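Local coordinates for protein Nrps/pks (Streptomyces albus, PDB 4OPF) that is a ketosynthase domain of the modular oxazolomycin polyketide assembly line, probably handling the acyl chain as a thioester, perhaps without extending it, at residues L59-D71 with R418-G430. Numbering follows the deposited sequence.
Sequences LEGFDPGHFHLSD and RAPLDRPRLARRG
With CG of Asp63 trans to its own backbone N (chi1 -170°), the carboxylate swings across to the 418-430 segment, where OD2 accepts from Ala427 N at 2.8 Å, the donor standing above the carboxylate plane. OD1 of Asp63 turns back to His66 N, 3.2 Å away, in an Asx motif, and one carboxylate thus ties the turn at 64-66 to the C-terminal tail. Without the carboxylate, as with an alanine here, Ala427 N would probably lose its acceptor and the turn its side-chain tie. His66, likewise trans at chi1 (-165°), lays one ring face under Leu426 CD2, a CH-pi contact of 3.8 Å from that methyl to the ring centroid. Farther along, Arg429, extended from CG to NE, reaches Asp71, its NH1 2.9 Å from Asp71 OD1; the oxygen sits over the guanidinium face, making this salt bridge one of charge rather than of a directed N-H. Arg428 instead sends its guanidinium to Glu86 on helix 79-95. Next to Asp63, the backbones pair through Phe62 N to Arg429 O (3.0 Å) and Arg429 N to Phe62 O (3.1 Å). This reciprocal pair is an isolated antiparallel beta bridge, by which the C-terminal loop after strand 401-408 is fastened to the surface loop before helix 71-76 of this thiolase-fold ketosynthase.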
loop_
_atom_site.group_PDB
_atom_site.type_symbol
_atom_site.label_atom_id
_atom_site.label_comp_id
_atom_site.label_asym_id
_atom_site.label_seq_id
_atom_site.Cartn_x
_atom_site.Cartn_y
_atom_site.Cartn_z
ATOM N N LEU A 59 22.714 0.478 -19.254
ATOM C CA LEU A 59 22.945 -0.719 -18.457
ATOM C C LEU A 59 23.972 -1.588 -19.152
ATOM O O LEU A 59 23.871 -1.815 -20.340
ATOM C CB LEU A 59 21.664 -1.534 -18.314
ATOM C CG LEU A 59 20.589 -0.906 -17.465
ATOM C CD1 LEU A 59 19.533 -1.944 -17.200
ATOM C CD2 LEU A 59 21.212 -0.371 -16.186
ATOM N N GLU A 60 24.943 -2.081 -18.398
ATOM C CA GLU A 60 25.961 -2.976 -18.951
ATOM C C GLU A 60 25.792 -4.435 -18.543
ATOM O O GLU A 60 26.763 -5.182 -18.460
ATOM C CB GLU A 60 27.331 -2.477 -18.534
ATOM C CG GLU A 60 27.747 -1.245 -19.301
ATOM C CD GLU A 60 29.182 -0.927 -19.037
ATOM O OE1 GLU A 60 29.608 -1.138 -17.879
ATOM O OE2 GLU A 60 29.870 -0.491 -19.983
ATOM N N GLY A 61 24.549 -4.841 -18.325
ATOM C CA GLY A 61 24.265 -6.150 -17.768
ATOM C C GLY A 61 24.225 -6.147 -16.241
ATOM O O GLY A 61 24.134 -5.086 -15.575
ATOM N N PHE A 62 24.297 -7.344 -15.686
ATOM C CA PHE A 62 24.018 -7.552 -14.283
ATOM C C PHE A 62 24.988 -8.598 -13.802
ATOM O O PHE A 62 25.650 -9.257 -14.622
ATOM C CB PHE A 62 22.563 -8.014 -14.112
ATOM C CG PHE A 62 21.512 -7.002 -14.595
ATOM C CD1 PHE A 62 21.237 -5.828 -13.863
ATOM C CD2 PHE A 62 20.792 -7.224 -15.780
ATOM C CE1 PHE A 62 20.278 -4.909 -14.293
ATOM C CE2 PHE A 62 19.846 -6.280 -16.227
ATOM C CZ PHE A 62 19.579 -5.136 -15.474
ATOM N N ASP A 63 25.091 -8.738 -12.488
ATOM C CA ASP A 63 25.874 -9.814 -11.851
ATOM C C ASP A 63 24.958 -10.734 -11.032
ATOM O O ASP A 63 24.877 -10.593 -9.830
ATOM C CB ASP A 63 26.935 -9.217 -10.944
ATOM C CG ASP A 63 27.928 -10.258 -10.434
ATOM O OD1 ASP A 63 27.607 -11.470 -10.445
ATOM O OD2 ASP A 63 29.038 -9.844 -10.009
ATOM N N PRO A 64 24.266 -11.672 -11.681
ATOM C CA PRO A 64 23.322 -12.575 -10.994
ATOM C C PRO A 64 23.983 -13.336 -9.844
ATOM O O PRO A 64 23.336 -13.529 -8.800
ATOM C CB PRO A 64 22.930 -13.597 -12.075
ATOM C CG PRO A 64 23.311 -12.963 -13.371
ATOM C CD PRO A 64 24.510 -12.098 -13.066
ATOM N N GLY A 65 25.223 -13.774 -10.075
ATOM C CA GLY A 65 25.993 -14.577 -9.118
ATOM C C GLY A 65 26.088 -13.932 -7.741
ATOM O O GLY A 65 25.903 -14.580 -6.698
ATOM N N HIS A 66 26.316 -12.627 -7.740
ATOM C CA HIS A 66 26.435 -11.888 -6.508
ATOM C C HIS A 66 25.157 -11.985 -5.742
ATOM O O HIS A 66 25.153 -12.052 -4.516
ATOM C CB HIS A 66 26.777 -10.447 -6.782
ATOM C CG HIS A 66 27.262 -9.715 -5.573
ATOM N ND1 HIS A 66 28.604 -9.524 -5.315
ATOM C CD2 HIS A 66 26.588 -9.143 -4.546
ATOM C CE1 HIS A 66 28.732 -8.848 -4.187
ATOM N NE2 HIS A 66 27.526 -8.614 -3.694
ATOM N N PHE A 67 24.052 -12.074 -6.455
ATOM C CA PHE A 67 22.756 -12.216 -5.799
ATOM C C PHE A 67 22.236 -13.629 -5.701
ATOM O O PHE A 67 21.024 -13.828 -5.500
ATOM C CB PHE A 67 21.746 -11.256 -6.492
ATOM C CG PHE A 67 22.176 -9.821 -6.406
ATOM C CD1 PHE A 67 21.887 -9.093 -5.280
ATOM C CD2 PHE A 67 22.995 -9.261 -7.365
ATOM C CE1 PHE A 67 22.352 -7.792 -5.164
ATOM C CE2 PHE A 67 23.492 -7.988 -7.243
ATOM C CZ PHE A 67 23.147 -7.233 -6.139
ATOM N N HIS A 68 23.115 -14.625 -5.829
ATOM C CA HIS A 68 22.675 -16.018 -5.738
ATOM C C HIS A 68 21.636 -16.377 -6.741
ATOM O O HIS A 68 20.731 -17.168 -6.488
ATOM C CB HIS A 68 22.213 -16.377 -4.298
ATOM C CG HIS A 68 23.196 -15.947 -3.261
ATOM N ND1 HIS A 68 22.847 -15.162 -2.174
ATOM C CD2 HIS A 68 24.545 -16.093 -3.209
ATOM C CE1 HIS A 68 23.936 -14.901 -1.467
ATOM N NE2 HIS A 68 24.979 -15.443 -2.082
ATOM N N LEU A 69 21.814 -15.865 -7.949
ATOM C CA LEU A 69 20.910 -16.178 -9.033
ATOM C C LEU A 69 21.701 -16.825 -10.145
ATOM O O LEU A 69 22.831 -16.458 -10.415
ATOM C CB LEU A 69 20.237 -14.917 -9.586
ATOM C CG LEU A 69 19.253 -14.200 -8.622
ATOM C CD1 LEU A 69 18.859 -12.838 -9.168
ATOM C CD2 LEU A 69 18.013 -15.062 -8.342
ATOM N N SER A 70 21.064 -17.750 -10.818
ATOM C CA SER A 70 21.663 -18.323 -12.001
ATOM C C SER A 70 21.409 -17.384 -13.198
ATOM O O SER A 70 20.588 -16.466 -13.101
ATOM C CB SER A 70 21.065 -19.673 -12.273
ATOM O OG SER A 70 19.689 -19.578 -12.533
ATOM N N ASP A 71 22.118 -17.612 -14.298
ATOM C CA ASP A 71 21.894 -16.849 -15.512
ATOM C C ASP A 71 20.530 -17.146 -16.065
ATOM O O ASP A 71 19.913 -16.283 -16.613
ATOM C CB ASP A 71 22.915 -17.151 -16.577
ATOM C CG ASP A 71 24.290 -16.644 -16.226
ATOM O OD1 ASP A 71 24.408 -15.651 -15.502
ATOM O OD2 ASP A 71 25.275 -17.247 -16.679
ATOM N N ARG A 418 28.686 7.340 10.853
ATOM C CA ARG A 418 28.848 6.013 10.290
ATOM C C ARG A 418 29.332 6.382 8.891
ATOM O O ARG A 418 28.894 7.364 8.329
ATOM C CB ARG A 418 27.505 5.294 10.173
ATOM C CG ARG A 418 27.566 3.781 10.156
ATOM C CD ARG A 418 26.183 3.157 10.166
ATOM N NE ARG A 418 26.003 2.185 11.239
ATOM C CZ ARG A 418 26.247 0.867 11.176
ATOM N NH1 ARG A 418 26.012 0.122 12.242
ATOM N NH2 ARG A 418 26.708 0.251 10.087
ATOM N N ALA A 419 30.255 5.630 8.332
ATOM C CA ALA A 419 30.860 6.015 7.066
ATOM C C ALA A 419 30.270 5.144 5.973
ATOM O O ALA A 419 30.027 3.975 6.201
ATOM C CB ALA A 419 32.366 5.783 7.138
ATOM N N PRO A 420 30.115 5.693 4.770
ATOM C CA PRO A 420 29.687 4.858 3.661
ATOM C C PRO A 420 30.649 3.700 3.365
ATOM O O PRO A 420 31.836 3.858 3.518
ATOM C CB PRO A 420 29.619 5.837 2.485
ATOM C CG PRO A 420 30.508 6.998 2.850
ATOM C CD PRO A 420 30.600 7.025 4.342
ATOM N N LEU A 421 30.143 2.536 2.983
ATOM C CA LEU A 421 31.010 1.467 2.530
ATOM C C LEU A 421 31.240 1.676 1.051
ATOM O O LEU A 421 30.378 2.210 0.355
ATOM C CB LEU A 421 30.370 0.102 2.789
ATOM C CG LEU A 421 29.963 -0.105 4.238
ATOM C CD1 LEU A 421 29.275 -1.444 4.459
ATOM C CD2 LEU A 421 31.194 -0.056 5.121
ATOM N N ASP A 422 32.394 1.241 0.559
ATOM C CA ASP A 422 32.589 1.046 -0.883
ATOM C C ASP A 422 31.545 0.080 -1.526
ATOM O O ASP A 422 31.217 -0.970 -0.963
ATOM C CB ASP A 422 33.981 0.428 -1.151
ATOM C CG ASP A 422 35.142 1.420 -0.945
ATOM O OD1 ASP A 422 34.963 2.661 -1.098
ATOM O OD2 ASP A 422 36.253 0.922 -0.644
ATOM N N ARG A 423 31.077 0.430 -2.720
ATOM C CA ARG A 423 30.254 -0.463 -3.511
ATOM C C ARG A 423 31.089 -1.665 -3.914
ATOM O O ARG A 423 32.174 -1.502 -4.364
ATOM C CB ARG A 423 29.810 0.241 -4.776
ATOM C CG ARG A 423 28.821 1.349 -4.562
ATOM C CD ARG A 423 28.686 2.139 -5.857
ATOM N NE ARG A 423 27.461 2.886 -5.814
ATOM C CZ ARG A 423 26.695 3.204 -6.856
ATOM N NH1 ARG A 423 27.036 2.822 -8.112
ATOM N NH2 ARG A 423 25.558 3.910 -6.620
ATOM N N PRO A 424 30.596 -2.875 -3.749
ATOM C CA PRO A 424 31.405 -3.962 -4.327
ATOM C C PRO A 424 31.536 -3.851 -5.837
ATOM O O PRO A 424 30.682 -3.247 -6.494
ATOM C CB PRO A 424 30.620 -5.215 -3.974
ATOM C CG PRO A 424 29.228 -4.745 -3.812
ATOM C CD PRO A 424 29.291 -3.344 -3.259
ATOM N N ARG A 425 32.624 -4.378 -6.381
ATOM C CA ARG A 425 32.808 -4.419 -7.835
ATOM C C ARG A 425 32.012 -5.603 -8.372
ATOM O O ARG A 425 32.354 -6.758 -8.114
ATOM C CB ARG A 425 34.285 -4.603 -8.224
ATOM C CG ARG A 425 35.236 -3.513 -7.737
ATOM C CD ARG A 425 36.691 -3.993 -7.785
ATOM N NE ARG A 425 37.482 -3.473 -6.662
ATOM C CZ ARG A 425 38.597 -2.745 -6.759
ATOM N NH1 ARG A 425 39.198 -2.340 -5.647
ATOM N NH2 ARG A 425 39.126 -2.425 -7.942
ATOM N N LEU A 426 30.951 -5.311 -9.112
ATOM C CA LEU A 426 30.115 -6.344 -9.695
ATOM C C LEU A 426 30.661 -6.720 -11.080
ATOM O O LEU A 426 31.171 -5.888 -11.794
ATOM C CB LEU A 426 28.686 -5.833 -9.789
ATOM C CG LEU A 426 27.995 -5.469 -8.487
ATOM C CD1 LEU A 426 26.590 -5.017 -8.801
ATOM C CD2 LEU A 426 27.950 -6.646 -7.528
ATOM N N ALA A 427 30.576 -7.986 -11.444
ATOM C CA ALA A 427 31.109 -8.442 -12.733
ATOM C C ALA A 427 29.959 -8.603 -13.712
ATOM O O ALA A 427 29.376 -9.686 -13.797
ATOM C CB ALA A 427 31.869 -9.759 -12.577
ATOM N N ARG A 428 29.650 -7.533 -14.447
ATOM C CA ARG A 428 28.466 -7.490 -15.304
ATOM C C ARG A 428 28.539 -8.131 -16.694
ATOM O O ARG A 428 29.501 -7.937 -17.438
ATOM C CB ARG A 428 28.039 -6.051 -15.482
ATOM C CG ARG A 428 27.327 -5.526 -14.249
ATOM C CD ARG A 428 27.840 -4.146 -13.917
ATOM N NE ARG A 428 26.892 -3.461 -13.059
ATOM C CZ ARG A 428 27.231 -2.562 -12.149
ATOM N NH1 ARG A 428 28.504 -2.259 -11.944
ATOM N NH2 ARG A 428 26.291 -1.973 -11.426
ATOM N N ARG A 429 27.470 -8.848 -17.040
ATOM C CA ARG A 429 27.299 -9.446 -18.356
ATOM C C ARG A 429 25.810 -9.417 -18.730
ATOM O O ARG A 429 24.943 -9.283 -17.837
ATOM C CB ARG A 429 27.850 -10.874 -18.352
ATOM C CG ARG A 429 27.652 -11.577 -17.017
ATOM C CD ARG A 429 28.138 -13.018 -17.035
ATOM N NE ARG A 429 27.643 -13.717 -15.852
ATOM C CZ ARG A 429 27.668 -15.034 -15.667
ATOM N NH1 ARG A 429 27.172 -15.555 -14.539
ATOM N NH2 ARG A 429 28.191 -15.839 -16.587
ATOM N N GLY A 430 25.532 -9.463 -20.047
ATOM C CA GLY A 430 24.169 -9.599 -20.596
ATOM C C GLY A 430 23.966 -11.066 -20.951
ATOM O O GLY A 430 23.319 -11.806 -20.199
#